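Local coordinates for uncharacterized protein (Methanothermobacter thermautotrophicus, PDB 1L1S), which is of unknown function but belongs to the DsrE/DsrF-like family, small alpha/beta proteins whose better-known relatives take part in sulfur transfer, at residues A[24-29]-A[56-61]; A[34-39]-A[106-111]. All coordinates share one frame; numbering follows the deposited sequence.

Interaction 1 (A[24-29]-A[56-61]); sequences NVRNLM and SGDVSE
Arg-26 of helix 15-31 reaches across to two acids of helix 56-64, Asp-58 and Glu-61, and the contact is a salt-bridge network of these three side chains. The shorter bridge is also a hydrogen bond: Arg-26 NH2 donates to Asp-58 OD1 at 2.8 Å, with an N-H...O angle of 160°. OD1 sits at the guanidinium edge, close to its plane, and is met on its anti side by a donor tilted somewhat out of the carboxylate plane. The two side chains cross at about a right angle, with the guanidinium and carboxylate planes 69° apart. NH1 of Arg-26 lies 3.5 Å from the same Asp-58 OD1, near it but not bonded.

The second bridge is longer and does not amount to a hydrogen bond, Glu-61 OE2 lying 3.5 Å from Arg-26 NH2 and oblique to the guanidinium. Glu-61, three residues after Asp-58, brings its acid to the same nitrogen on an extended chain. Arg-26 is likewise stretched from CG to NE, which lets it span segments whose nearest CA atoms, those of Arg-26 and Asp-58, are 10.3 Å apart.

Apolar packing between the helices lies beside the bridges: Val-25, Arg-26 and Met-29, a selenomethionine, all touch Leu-62, while Val-25 and Leu-28 face the sheet on Phe-8 and Ile-37. Within helix 56-64, Gly-57 O accepts from both Ser-60 OG and Glu-61 N.

Two acids facing one arginine at the protein surface would leave a net negative cluster if both are ionised, and the arginine probably favours their ionised forms while tying together two helices that flank the same side of the parallel sheet.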
loop_
_atom_site.group_PDB
_atom_site.type_symbol
_atom_site.label_atom_id
_atom_site.label_comp_id
_atom_site.label_asym_id
_atom_site.label_seq_id
_atom_site.Cartn_x
_atom_site.Cartn_y
_atom_site.Cartn_z
ATOM N N ASN A 24 -2.698 -3.563 -13.892
ATOM C CA ASN A 24 -1.327 -3.332 -13.434
ATOM C C ASN A 24 -0.422 -4.538 -13.733
ATOM O O ASN A 24 0.739 -4.371 -14.108
ATOM C CB ASN A 24 -1.307 -3.027 -11.936
ATOM C CG ASN A 24 -1.937 -1.685 -11.611
ATOM O OD1 ASN A 24 -2.058 -0.827 -12.477
ATOM N ND2 ASN A 24 -2.327 -1.495 -10.361
ATOM N N VAL A 25 -0.943 -5.750 -13.566
ATOM C CA VAL A 25 -0.147 -6.955 -13.849
ATOM C C VAL A 25 0.239 -7.030 -15.334
ATOM O O VAL A 25 1.384 -7.309 -15.669
ATOM C CB VAL A 25 -0.918 -8.241 -13.473
ATOM C CG1 VAL A 25 -0.236 -9.472 -14.072
ATOM C CG2 VAL A 25 -0.987 -8.357 -11.944
ATOM N N ARG A 26 -0.718 -6.770 -16.215
ATOM C CA ARG A 26 -0.446 -6.803 -17.646
ATOM C C ARG A 26 0.503 -5.679 -18.058
ATOM O O ARG A 26 1.431 -5.899 -18.827
ATOM C CB ARG A 26 -1.753 -6.702 -18.429
ATOM C CG ARG A 26 -2.574 -7.970 -18.373
ATOM C CD ARG A 26 -3.884 -7.845 -19.136
ATOM N NE ARG A 26 -4.579 -9.130 -19.161
ATOM C CZ ARG A 26 -5.882 -9.289 -18.948
ATOM N NH1 ARG A 26 -6.656 -8.242 -18.694
ATOM N NH2 ARG A 26 -6.406 -10.506 -18.961
ATOM N N ASN A 27 0.261 -4.482 -17.533
ATOM C CA ASN A 27 1.086 -3.309 -17.827
ATOM C C ASN A 27 2.538 -3.619 -17.474
ATOM O O ASN A 27 3.466 -3.357 -18.253
ATOM C CB ASN A 27 0.582 -2.115 -17.002
ATOM C CG ASN A 27 1.351 -0.817 -17.274
ATOM O OD1 ASN A 27 0.777 0.277 -17.226
ATOM N ND2 ASN A 27 2.645 -0.928 -17.535
ATOM N N LEU A 28 2.715 -4.191 -16.292
ATOM C CA LEU A 28 4.021 -4.536 -15.792
ATOM C C LEU A 28 4.744 -5.527 -16.704
ATOM O O LEU A 28 5.921 -5.352 -16.998
ATOM C CB LEU A 28 3.883 -5.096 -14.379
ATOM C CG LEU A 28 5.156 -5.212 -13.556
ATOM C CD1 LEU A 28 5.848 -3.854 -13.476
ATOM C CD2 LEU A 28 4.807 -5.716 -12.168
HETATM N N MSE A 29 4.045 -6.561 -17.158
HETATM C CA MSE A 29 4.676 -7.546 -18.037
HETATM C C MSE A 29 5.132 -6.966 -19.379
HETATM O O MSE A 29 6.049 -7.488 -20.013
HETATM C CB MSE A 29 3.728 -8.718 -18.287
HETATM C CG MSE A 29 3.446 -9.529 -17.050
HETATM SE SE MSE A 29 2.262 -11.028 -17.425
HETATM C CE MSE A 29 0.687 -10.086 -18.026
ATOM N N SER A 56 -12.402 -15.274 -13.439
ATOM C CA SER A 56 -11.720 -16.537 -13.710
ATOM C C SER A 56 -10.974 -16.551 -15.040
ATOM O O SER A 56 -9.866 -17.067 -15.121
ATOM C CB SER A 56 -12.713 -17.706 -13.643
ATOM O OG SER A 56 -13.911 -17.397 -14.334
ATOM N N GLY A 57 -11.575 -15.981 -16.077
ATOM C CA GLY A 57 -10.904 -15.936 -17.363
ATOM C C GLY A 57 -9.594 -15.169 -17.240
ATOM O O GLY A 57 -8.541 -15.626 -17.701
ATOM N N ASP A 58 -9.655 -13.999 -16.602
ATOM C CA ASP A 58 -8.465 -13.181 -16.420
ATOM C C ASP A 58 -7.441 -13.915 -15.565
ATOM O O ASP A 58 -6.250 -13.947 -15.896
ATOM C CB ASP A 58 -8.828 -11.835 -15.776
ATOM C CG ASP A 58 -9.511 -10.888 -16.750
ATOM O OD1 ASP A 58 -9.024 -10.758 -17.891
ATOM O OD2 ASP A 58 -10.525 -10.262 -16.378
ATOM N N VAL A 59 -7.896 -14.531 -14.479
ATOM C CA VAL A 59 -6.960 -15.253 -13.620
ATOM C C VAL A 59 -6.309 -16.451 -14.309
ATOM O O VAL A 59 -5.098 -16.633 -14.212
ATOM C CB VAL A 59 -7.633 -15.719 -12.319
ATOM C CG1 VAL A 59 -6.701 -16.615 -11.534
ATOM C CG2 VAL A 59 -7.996 -14.523 -11.487
ATOM N N SER A 60 -7.095 -17.262 -15.019
ATOM C CA SER A 60 -6.511 -18.426 -15.685
ATOM C C SER A 60 -5.528 -17.994 -16.767
ATOM O O SER A 60 -4.443 -18.559 -16.890
ATOM C CB SER A 60 -7.592 -19.318 -16.297
ATOM O OG SER A 60 -8.071 -18.769 -17.512
ATOM N N GLU A 61 -5.899 -16.978 -17.539
ATOM C CA GLU A 61 -5.018 -16.497 -18.593
ATOM C C GLU A 61 -3.667 -16.006 -18.070
ATOM O O GLU A 61 -2.626 -16.380 -18.607
ATOM C CB GLU A 61 -5.682 -15.368 -19.369
ATOM C CG GLU A 61 -4.735 -14.692 -20.333
ATOM C CD GLU A 61 -5.409 -13.612 -21.142
ATOM O OE1 GLU A 61 -4.728 -13.021 -22.010
ATOM O OE2 GLU A 61 -6.617 -13.357 -20.913
#

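Interaction 2 (A[34-39]-A[106-111]); sequences SVRIEV and EGWAYI
Arg-36 and Glu-38 turn their chains onto the six-membered ring of Trp-108 through different first torsions. CG of Arg-36 stands opposite the backbone N (chi1 -175°) and the chain runs extended to NE, whereas CG of Glu-38 lies beside its N. In Trp-108, CG is anti to the carbonyl carbon (chi1 -67°), which carries the six-membered ring to these chains: CZ2 meets Arg-36, CZ3 meets Glu-38, and CH2, between them, touches both.

CZ2 of Trp-108 lies over the centre of the Arg-36 guanidinium, 3.6 Å above its plane. The two planes are inclined by 60°, so this is not a parallel stack. NE of Arg-36 is 3.6 Å from Trp-108 CH2, and its CG and CD also touch that corner of the ring. Glu-38 crosses the indole at about a right angle, its CG 3.6 Å from Trp-108 CZ3 and its carboxyl carbon CD 3.7 Å from Trp-108 CH2.

Strands 35-41 and 109-111 belong to one parallel sheet, with 4-10 between them. Trp-108, in the loop just before 109-111, reaches across this intervening strand, touching Arg-5 on the way. Just before it, helix 96-105 ends in a Schellman motif: Gly-107, with positive phi, is the C' residue, and Trp-108 N bonds to Arg-103 O while Gly-107 N bonds to Gln-104 O. The chain leaves the helix here, and Trp-108 directly precedes strand 109-111, outermost within this chain.

The buried carboxylate of Glu-38 finds its polar partners elsewhere: OE1 is hydrogen-bonded to His-99 NE2, and OE2 forms salt bridges with Arg-103 and Arg-68. These bonds probably hold the acid in place while its CG and CD pack on the indole, and Arg-103 itself also touches Trp-108.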
loop_
_atom_site.group_PDB
_atom_site.type_symbol
_atom_site.label_atom_id
_atom_site.label_comp_id
_atom_site.label_asym_id
_atom_site.label_seq_id
_atom_site.Cartn_x
_atom_site.Cartn_y
_atom_site.Cartn_z
ATOM N N SER A 34 12.094 -8.406 -18.128
ATOM C CA SER A 34 12.021 -9.626 -17.342
ATOM C C SER A 34 11.465 -9.391 -15.934
ATOM O O SER A 34 12.062 -8.669 -15.129
ATOM C CB SER A 34 13.420 -10.229 -17.233
ATOM O OG SER A 34 13.448 -11.272 -16.280
ATOM N N VAL A 35 10.323 -10.002 -15.637
ATOM C CA VAL A 35 9.742 -9.840 -14.315
ATOM C C VAL A 35 8.964 -11.048 -13.843
ATOM O O VAL A 35 8.191 -11.654 -14.584
ATOM C CB VAL A 35 8.803 -8.628 -14.236
ATOM C CG1 VAL A 35 7.601 -8.816 -15.163
ATOM C CG2 VAL A 35 8.344 -8.444 -12.804
ATOM N N ARG A 36 9.191 -11.383 -12.584
ATOM C CA ARG A 36 8.515 -12.491 -11.953
ATOM C C ARG A 36 7.412 -11.846 -11.100
ATOM O O ARG A 36 7.675 -10.941 -10.302
ATOM C CB ARG A 36 9.518 -13.258 -11.098
ATOM C CG ARG A 36 8.975 -14.504 -10.468
ATOM C CD ARG A 36 10.101 -15.309 -9.865
ATOM N NE ARG A 36 9.574 -16.451 -9.127
ATOM C CZ ARG A 36 10.261 -17.131 -8.222
ATOM N NH1 ARG A 36 11.514 -16.787 -7.942
ATOM N NH2 ARG A 36 9.681 -18.134 -7.576
ATOM N N ILE A 37 6.177 -12.298 -11.287
ATOM C CA ILE A 37 5.056 -11.727 -10.554
ATOM C C ILE A 37 4.205 -12.697 -9.733
ATOM O O ILE A 37 3.833 -13.767 -10.216
ATOM C CB ILE A 37 4.062 -11.034 -11.500
ATOM C CG1 ILE A 37 4.776 -10.043 -12.426
ATOM C CG2 ILE A 37 2.989 -10.323 -10.680
ATOM C CD1 ILE A 37 3.805 -9.314 -13.379
ATOM N N GLU A 38 3.864 -12.282 -8.512
ATOM C CA GLU A 38 2.984 -13.052 -7.644
ATOM C C GLU A 38 1.880 -12.138 -7.152
ATOM O O GLU A 38 2.117 -10.969 -6.857
ATOM C CB GLU A 38 3.724 -13.630 -6.441
ATOM C CG GLU A 38 4.778 -14.663 -6.811
ATOM C CD GLU A 38 5.282 -15.434 -5.603
ATOM O OE1 GLU A 38 5.239 -14.874 -4.481
ATOM O OE2 GLU A 38 5.726 -16.591 -5.782
ATOM N N VAL A 39 0.668 -12.673 -7.078
ATOM C CA VAL A 39 -0.479 -11.914 -6.609
ATOM C C VAL A 39 -1.041 -12.598 -5.361
ATOM O O VAL A 39 -1.548 -13.727 -5.424
ATOM C CB VAL A 39 -1.583 -11.840 -7.680
ATOM C CG1 VAL A 39 -2.761 -11.074 -7.150
ATOM C CG2 VAL A 39 -1.060 -11.169 -8.935
ATOM N N GLU A 106 12.946 -11.178 0.999
ATOM C CA GLU A 106 13.814 -11.819 0.017
ATOM C C GLU A 106 14.199 -10.863 -1.121
ATOM O O GLU A 106 14.803 -11.278 -2.108
ATOM C CB GLU A 106 13.117 -13.053 -0.577
ATOM C CG GLU A 106 12.985 -14.227 0.367
ATOM C CD GLU A 106 11.816 -15.154 0.000
ATOM O OE1 GLU A 106 11.350 -15.118 -1.166
ATOM O OE2 GLU A 106 11.373 -15.918 0.884
ATOM N N GLY A 107 13.833 -9.591 -0.997
ATOM C CA GLY A 107 14.178 -8.626 -2.035
ATOM C C GLY A 107 13.101 -8.294 -3.062
ATOM O O GLY A 107 13.329 -7.493 -3.962
ATOM N N TRP A 108 11.927 -8.897 -2.952
ATOM C CA TRP A 108 10.869 -8.604 -3.910
ATOM C C TRP A 108 10.272 -7.213 -3.674
ATOM O O TRP A 108 10.213 -6.736 -2.546
ATOM C CB TRP A 108 9.744 -9.642 -3.798
ATOM C CG TRP A 108 10.112 -11.038 -4.216
ATOM C CD1 TRP A 108 11.170 -11.791 -3.767
ATOM C CD2 TRP A 108 9.386 -11.873 -5.128
ATOM N NE1 TRP A 108 11.140 -13.035 -4.345
ATOM C CE2 TRP A 108 10.057 -13.118 -5.179
ATOM C CE3 TRP A 108 8.227 -11.691 -5.904
ATOM C CZ2 TRP A 108 9.608 -14.184 -5.981
ATOM C CZ3 TRP A 108 7.780 -12.749 -6.707
ATOM C CH2 TRP A 108 8.475 -13.984 -6.734
ATOM N N ALA A 109 9.818 -6.575 -4.748
ATOM C CA ALA A 109 9.189 -5.271 -4.648
ATOM C C ALA A 109 7.714 -5.516 -4.258
ATOM O O ALA A 109 7.171 -6.596 -4.488
ATOM C CB ALA A 109 9.276 -4.550 -5.974
ATOM N N TYR A 110 7.078 -4.510 -3.673
ATOM C CA TYR A 110 5.709 -4.641 -3.223
ATOM C C TYR A 110 4.796 -3.596 -3.837
ATOM O O TYR A 110 5.109 -2.404 -3.842
ATOM C CB TYR A 110 5.717 -4.543 -1.691
ATOM C CG TYR A 110 4.381 -4.408 -0.989
ATOM C CD1 TYR A 110 3.521 -5.498 -0.852
ATOM C CD2 TYR A 110 4.018 -3.199 -0.382
ATOM C CE1 TYR A 110 2.325 -5.390 -0.110
ATOM C CE2 TYR A 110 2.832 -3.077 0.352
ATOM C CZ TYR A 110 1.992 -4.175 0.489
ATOM O OH TYR A 110 0.842 -4.061 1.239
ATOM N N ILE A 111 3.667 -4.047 -4.366
ATOM C CA ILE A 111 2.698 -3.129 -4.957
ATOM C C ILE A 111 1.307 -3.401 -4.394
ATOM O O ILE A 111 0.816 -4.520 -4.453
ATOM C CB ILE A 111 2.627 -3.272 -6.495
ATOM C CG1 ILE A 111 3.995 -2.993 -7.123
ATOM C CG2 ILE A 111 1.598 -2.319 -7.049
ATOM C CD1 ILE A 111 4.503 -1.600 -6.875
#

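Interactions 1 and 2 have centres 14 Å apart and belong to the two sides of the sheet, joined through strand 35-41. Helix 15-31, which carries 24-29, leads into that strand, and the strand leads on toward helix 56-64. Alternate residues of the strand serve the two faces: Arg-36 and Glu-38 meet Trp-108, while Ile-37 packs beneath helix 15-31. There Ile-37 CD1 lies 3.7 Å from Met-29 CG and 3.9 Å from Leu-28 CD2, and Val-39 CG2 is 4.1 Å from Val-25 CG2. Both regions also touch the second subunit, through residues such as Asn-24 and Tyr-110.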